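Local coordinates for protein ribosomal processing cysteine protease Prp (Streptococcus mutans, PDB 2G0I) that probably acts as a cysteine-type peptidase of the Prp family, with a likely role in ribosome biogenesis, at residues 129-134 with 138-143; 50-55 with 121-126. All coordinates share one frame; numbering follows the deposited sequence.

Contact 1 (129-134 with 138-143); sequences NLAENS and VTAKIM. With CA (calcium ion), chain E.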
loop_
_atom_site.group_PDB
_atom_site.type_symbol
_atom_site.label_atom_id
_atom_site.label_comp_id
_atom_site.label_asym_id
_atom_site.label_seq_id
_atom_site.Cartn_x
_atom_site.Cartn_y
_atom_site.Cartn_z
ATOM N N ASN B 129 5.510 -1.383 -9.733
ATOM C CA ASN B 129 6.074 -2.707 -9.370
ATOM C C ASN B 129 5.200 -3.934 -9.731
ATOM O O ASN B 129 5.698 -4.989 -10.163
ATOM C CB ASN B 129 6.592 -2.715 -7.917
ATOM C CG ASN B 129 7.910 -1.953 -7.776
ATOM O OD1 ASN B 129 8.638 -1.772 -8.761
ATOM N ND2 ASN B 129 8.229 -1.505 -6.571
ATOM N N LEU B 130 3.889 -3.781 -9.625
ATOM C CA LEU B 130 2.964 -4.799 -10.096
ATOM C C LEU B 130 2.967 -4.938 -11.617
ATOM O O LEU B 130 2.876 -6.070 -12.130
ATOM C CB LEU B 130 1.545 -4.522 -9.556
ATOM C CG LEU B 130 1.345 -4.700 -8.043
ATOM C CD1 LEU B 130 0.041 -4.030 -7.526
ATOM C CD2 LEU B 130 1.323 -6.189 -7.709
ATOM N N ALA B 131 3.059 -3.814 -12.335
ATOM C CA ALA B 131 3.155 -3.826 -13.781
ATOM C C ALA B 131 4.437 -4.535 -14.242
ATOM O O ALA B 131 4.450 -5.145 -15.316
ATOM C CB ALA B 131 3.070 -2.413 -14.356
ATOM N N GLU B 132 5.501 -4.416 -13.453
ATOM C CA GLU B 132 6.795 -5.043 -13.767
ATOM C C GLU B 132 6.774 -6.534 -13.540
ATOM O O GLU B 132 7.304 -7.293 -14.348
ATOM C CB GLU B 132 7.924 -4.437 -12.925
ATOM C CG GLU B 132 8.407 -3.101 -13.420
ATOM C CD GLU B 132 8.742 -3.118 -14.905
ATOM O OE1 GLU B 132 9.823 -3.618 -15.260
ATOM O OE2 GLU B 132 7.921 -2.639 -15.732
ATOM N N ASN B 133 6.175 -6.934 -12.420
ATOM C CA ASN B 133 6.183 -8.302 -11.927
ATOM C C ASN B 133 5.081 -9.116 -12.574
ATOM O O ASN B 133 5.254 -10.298 -12.824
ATOM C CB ASN B 133 5.975 -8.327 -10.401
ATOM C CG ASN B 133 7.153 -7.723 -9.613
ATOM O OD1 ASN B 133 7.101 -7.645 -8.379
ATOM N ND2 ASN B 133 8.203 -7.306 -10.309
ATOM N N SER B 134 3.948 -8.480 -12.853
ATOM C CA SER B 134 2.817 -9.151 -13.507
ATOM C C SER B 134 2.293 -8.414 -14.760
ATOM O O SER B 134 1.140 -8.028 -14.784
ATOM C CB SER B 134 1.667 -9.349 -12.499
ATOM O OG SER B 134 2.071 -10.102 -11.372
ATOM N N VAL B 138 -1.312 -6.391 -15.455
ATOM C CA VAL B 138 -1.343 -4.935 -15.144
ATOM C C VAL B 138 -0.530 -4.139 -16.161
ATOM O O VAL B 138 0.625 -4.471 -16.417
ATOM C CB VAL B 138 -0.769 -4.616 -13.733
ATOM C CG1 VAL B 138 -1.055 -3.119 -13.351
ATOM C CG2 VAL B 138 -1.344 -5.529 -12.677
ATOM N N THR B 139 -1.140 -3.064 -16.700
ATOM C CA THR B 139 -0.485 -2.155 -17.624
ATOM C C THR B 139 -0.623 -0.752 -17.047
ATOM O O THR B 139 -1.694 -0.387 -16.556
ATOM C CB THR B 139 -1.146 -2.243 -19.018
ATOM O OG1 THR B 139 -1.015 -3.596 -19.515
ATOM C CG2 THR B 139 -0.413 -1.373 -19.988
ATOM N N ALA B 140 0.463 0.017 -17.059
ATOM C CA ALA B 140 0.435 1.382 -16.528
ATOM C C ALA B 140 0.771 2.376 -17.637
ATOM O O ALA B 140 1.630 2.084 -18.485
ATOM C CB ALA B 140 1.435 1.517 -15.339
ATOM N N LYS B 141 0.087 3.529 -17.639
ATOM C CA LYS B 141 0.465 4.689 -18.442
ATOM C C LYS B 141 0.723 5.829 -17.488
ATOM O O LYS B 141 -0.121 6.098 -16.620
ATOM C CB LYS B 141 -0.668 5.105 -19.389
ATOM C CG LYS B 141 -1.085 4.038 -20.387
ATOM C CD LYS B 141 -1.907 4.591 -21.551
ATOM C CE LYS B 141 -3.259 5.113 -21.126
ATOM N NZ LYS B 141 -3.842 5.865 -22.258
ATOM N N ILE B 142 1.882 6.475 -17.603
ATOM C CA ILE B 142 2.153 7.733 -16.879
ATOM C C ILE B 142 2.194 8.801 -17.964
ATOM O O ILE B 142 2.922 8.652 -18.956
ATOM C CB ILE B 142 3.539 7.767 -16.189
ATOM C CG1 ILE B 142 3.919 6.426 -15.528
ATOM C CG2 ILE B 142 3.654 8.972 -15.245
ATOM C CD1 ILE B 142 2.814 5.681 -14.743
HETATM N N MSE B 143 1.426 9.871 -17.782
HETATM C CA MSE B 143 1.335 10.903 -18.769
HETATM C C MSE B 143 1.729 12.214 -18.154
HETATM O O MSE B 143 1.215 12.588 -17.117
HETATM C CB MSE B 143 -0.067 10.926 -19.274
HETATM C CG MSE B 143 -0.564 9.505 -19.414
HETATM SE SE MSE B 143 -1.841 9.471 -20.745
HETATM C CE MSE B 143 -0.753 10.145 -22.271
HETATM CA CA CA E . 9.555 -3.202 -17.745
HETATM O O HOH W 1 2.927 -4.156 -17.757
#
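Ala-131, in the last turn of helix 114-133, lies over Val-138 at the start of strand 138-144: their CA atoms are 4.8 Å apart, and the two short segments run at 131° with their axes approaching to 7.1 Å. Ser-134 leaves the helical conformation, and after three intervening residues the chain returns as strand 138-144, joined to the helix end by the bond from Val-138 N to Ser-134 O (3.0 Å). Its N-H...O angle is a bent 136°. Val-138 supplies most of the apolar contact from the strand. With CG1 anti to the backbone N (chi1 -170°), its two methyls spread under the helix: CG1 lies 4.3 Å from Ala-131 CB, and CG2 lies 4.4 Å from Leu-130 CB. Ala-140, two residues on and on the same face of the strand, brings its methyl to that of Ala-131. Val-66 of helix 61-84 touches Val-138 and Ser-134, closing the cluster from the neighbouring helix. A water spans the backbones, donating to Val-138 O at 2.7 Å and to Ala-131 O at 3.0 Å. Thr-139 turns its backbone bonds toward strand 36-43, whereas Val-138 O faces the outer edge of the sheet, where the water meets it. Glu-132 points away from the strand, then bends back at chi2 and chelates a calcium ion through both carboxylate oxygens, OE1 at 2.5 Å and OE2 slightly farther. The helix-to-strand turn of this two-layer alpha/beta sandwich is thus held by apolar side chains of both segments and by a direct and a water-bridged backbone link at its end; the calcium-bound carboxylate lies outside the contact proper, its negative charge probably offset in part by the metal.

Contact 2 (50-55 with 121-126); sequences VELTGH and EAFLLG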
loop_
_atom_site.group_PDB
_atom_site.type_symbol
_atom_site.label_atom_id
_atom_site.label_comp_id
_atom_site.label_asym_id
_atom_site.label_seq_id
_atom_site.Cartn_x
_atom_site.Cartn_y
_atom_site.Cartn_z
ATOM N N VAL B 50 -5.203 9.612 -10.936
ATOM C CA VAL B 50 -4.991 8.251 -11.414
ATOM C C VAL B 50 -6.348 7.642 -11.688
ATOM O O VAL B 50 -7.308 7.834 -10.911
ATOM C CB VAL B 50 -4.110 7.392 -10.445
ATOM C CG1 VAL B 50 -4.787 7.287 -9.095
ATOM C CG2 VAL B 50 -3.910 5.970 -11.022
ATOM N N GLU B 51 -6.427 6.943 -12.816
ATOM C CA GLU B 51 -7.643 6.309 -13.240
ATOM C C GLU B 51 -7.346 4.840 -13.401
ATOM O O GLU B 51 -6.377 4.502 -14.069
ATOM C CB GLU B 51 -8.134 6.957 -14.536
ATOM C CG GLU B 51 -9.324 6.253 -15.161
ATOM C CD GLU B 51 -9.758 6.892 -16.492
ATOM O OE1 GLU B 51 -9.492 8.095 -16.698
ATOM O OE2 GLU B 51 -10.374 6.180 -17.313
ATOM N N LEU B 52 -8.143 3.965 -12.785
ATOM C CA LEU B 52 -7.938 2.524 -12.971
ATOM C C LEU B 52 -9.164 1.821 -13.491
ATOM O O LEU B 52 -10.266 2.133 -13.072
ATOM C CB LEU B 52 -7.508 1.849 -11.677
ATOM C CG LEU B 52 -6.189 2.355 -11.093
ATOM C CD1 LEU B 52 -6.537 3.283 -9.959
ATOM C CD2 LEU B 52 -5.327 1.233 -10.636
ATOM N N THR B 53 -8.962 0.835 -14.364
ATOM C CA THR B 53 -10.084 -0.000 -14.819
ATOM C C THR B 53 -9.688 -1.462 -14.712
ATOM O O THR B 53 -8.510 -1.769 -14.777
ATOM C CB THR B 53 -10.482 0.344 -16.284
ATOM O OG1 THR B 53 -9.369 0.083 -17.165
ATOM C CG2 THR B 53 -10.889 1.823 -16.413
ATOM N N GLY B 54 -10.655 -2.368 -14.514
ATOM C CA GLY B 54 -10.354 -3.832 -14.497
ATOM C C GLY B 54 -10.099 -4.503 -13.142
ATOM O O GLY B 54 -10.069 -5.732 -13.038
ATOM N N HIS B 55 -9.929 -3.702 -12.106
ATOM C CA HIS B 55 -9.480 -4.144 -10.775
ATOM C C HIS B 55 -10.599 -4.818 -9.954
ATOM O O HIS B 55 -10.343 -5.353 -8.879
ATOM C CB HIS B 55 -8.974 -2.905 -10.020
ATOM C CG HIS B 55 -9.953 -1.777 -10.059
ATOM N ND1 HIS B 55 -10.144 -0.996 -11.183
ATOM C CD2 HIS B 55 -10.870 -1.365 -9.153
ATOM C CE1 HIS B 55 -11.118 -0.137 -10.958
ATOM N NE2 HIS B 55 -11.570 -0.335 -9.732
ATOM N N GLU B 121 3.104 9.174 -4.813
ATOM C CA GLU B 121 4.284 8.559 -5.464
ATOM C C GLU B 121 4.489 7.142 -4.968
ATOM O O GLU B 121 4.888 6.268 -5.746
ATOM C CB GLU B 121 5.557 9.370 -5.215
ATOM C CG GLU B 121 5.495 10.755 -5.887
ATOM C CD GLU B 121 5.944 10.814 -7.334
ATOM O OE1 GLU B 121 6.259 9.761 -7.943
ATOM O OE2 GLU B 121 6.036 11.964 -7.831
ATOM N N ALA B 122 4.233 6.915 -3.674
ATOM C CA ALA B 122 4.303 5.527 -3.140
ATOM C C ALA B 122 3.307 4.623 -3.839
ATOM O O ALA B 122 3.595 3.478 -4.115
ATOM C CB ALA B 122 4.032 5.527 -1.683
ATOM N N PHE B 123 2.113 5.134 -4.079
ATOM C CA PHE B 123 1.095 4.387 -4.834
ATOM C C PHE B 123 1.559 4.117 -6.249
ATOM O O PHE B 123 1.433 2.990 -6.736
ATOM C CB PHE B 123 -0.250 5.131 -4.833
ATOM C CG PHE B 123 -1.305 4.448 -5.642
ATOM C CD1 PHE B 123 -1.805 3.183 -5.234
ATOM C CD2 PHE B 123 -1.786 5.044 -6.806
ATOM C CE1 PHE B 123 -2.790 2.539 -5.978
ATOM C CE2 PHE B 123 -2.796 4.409 -7.580
ATOM C CZ PHE B 123 -3.277 3.157 -7.166
ATOM N N LEU B 124 2.059 5.143 -6.926
ATOM C CA LEU B 124 2.613 4.925 -8.280
ATOM C C LEU B 124 3.728 3.876 -8.247
ATOM O O LEU B 124 3.853 3.037 -9.147
ATOM C CB LEU B 124 3.143 6.257 -8.851
ATOM C CG LEU B 124 3.962 6.191 -10.155
ATOM C CD1 LEU B 124 3.086 5.666 -11.243
ATOM C CD2 LEU B 124 4.547 7.566 -10.459
ATOM N N LEU B 125 4.577 3.945 -7.228
ATOM C CA LEU B 125 5.684 2.971 -7.100
ATOM C C LEU B 125 5.105 1.551 -6.987
ATOM O O LEU B 125 5.564 0.633 -7.659
ATOM C CB LEU B 125 6.566 3.302 -5.888
ATOM C CG LEU B 125 7.793 2.382 -5.707
ATOM C CD1 LEU B 125 8.778 2.470 -6.916
ATOM C CD2 LEU B 125 8.505 2.727 -4.424
ATOM N N GLY B 126 4.079 1.376 -6.169
ATOM C CA GLY B 126 3.463 0.027 -6.018
ATOM C C GLY B 126 2.809 -0.518 -7.275
ATOM O O GLY B 126 2.985 -1.728 -7.628
#
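Phe-123 extends its CG anti to the backbone N (chi1 177°), which carries the ring from helix 114-133 down to the sheet, while Val-50 places CG1 between its backbone N and carbonyl carbon (chi1 61°), a rotation that brings both methyls up to the ring. The two side chains meet at one ring atom: Phe-123 CE2 is 3.8 Å from Val-50 CG1 and 3.9 Å from Val-50 CG2. CG2 lies in the plane of the ring at its edge, and CG1 approaches at a slant. One atom further round, Phe-123 CZ reaches Leu-52 CD1 at 4.3 Å, again at the edge and near the ring plane. Val-50 and Leu-52 alternate with Glu-51 along strand 46-53, so their side chains share the face turned to the helix. The ring bridges a wide gap, the closest CA atoms, those of Val-50 and Leu-124, being 8.9 Å apart. Leu-73, Ser-74 and Leu-77 of helix 61-84 also touch Phe-123, so the ring, reaching out from its own helix, is packed between helix 61-84 and the sheet; Ala-122 and Leu-125 pack instead on Leu-119 and Val-83 of the second subunit. Since the three side chains that meet are all hydrocarbon and buried close to the centre of the chain, the contact between the segments is apolar and forms part of the core of the two-layer sandwich, in which one aromatic ring joins helix layer to sheet layer by its far edge.

Overall arrangement
From the N terminus, strand 46-53 carries the first half of contact 2; the chain then forms helix 61-84 and strands 90-94 and 100-104 before helix 114-133 returns over the sheet and closes that long loop. Contact 1 opens only afterwards, on the last turn of the same helix, and closes within a few residues on strand 138-144, so the two are in series and neither nest nor cross. Together they fix helix 114-133 to the sheet at its centre and its margin, the outermost strand 138-144 lying parallel to 36-43. Their centres are 8 Å apart, and they touch where Ile-142 CD1 packs on Leu-124 CD1 at 3.5 Å.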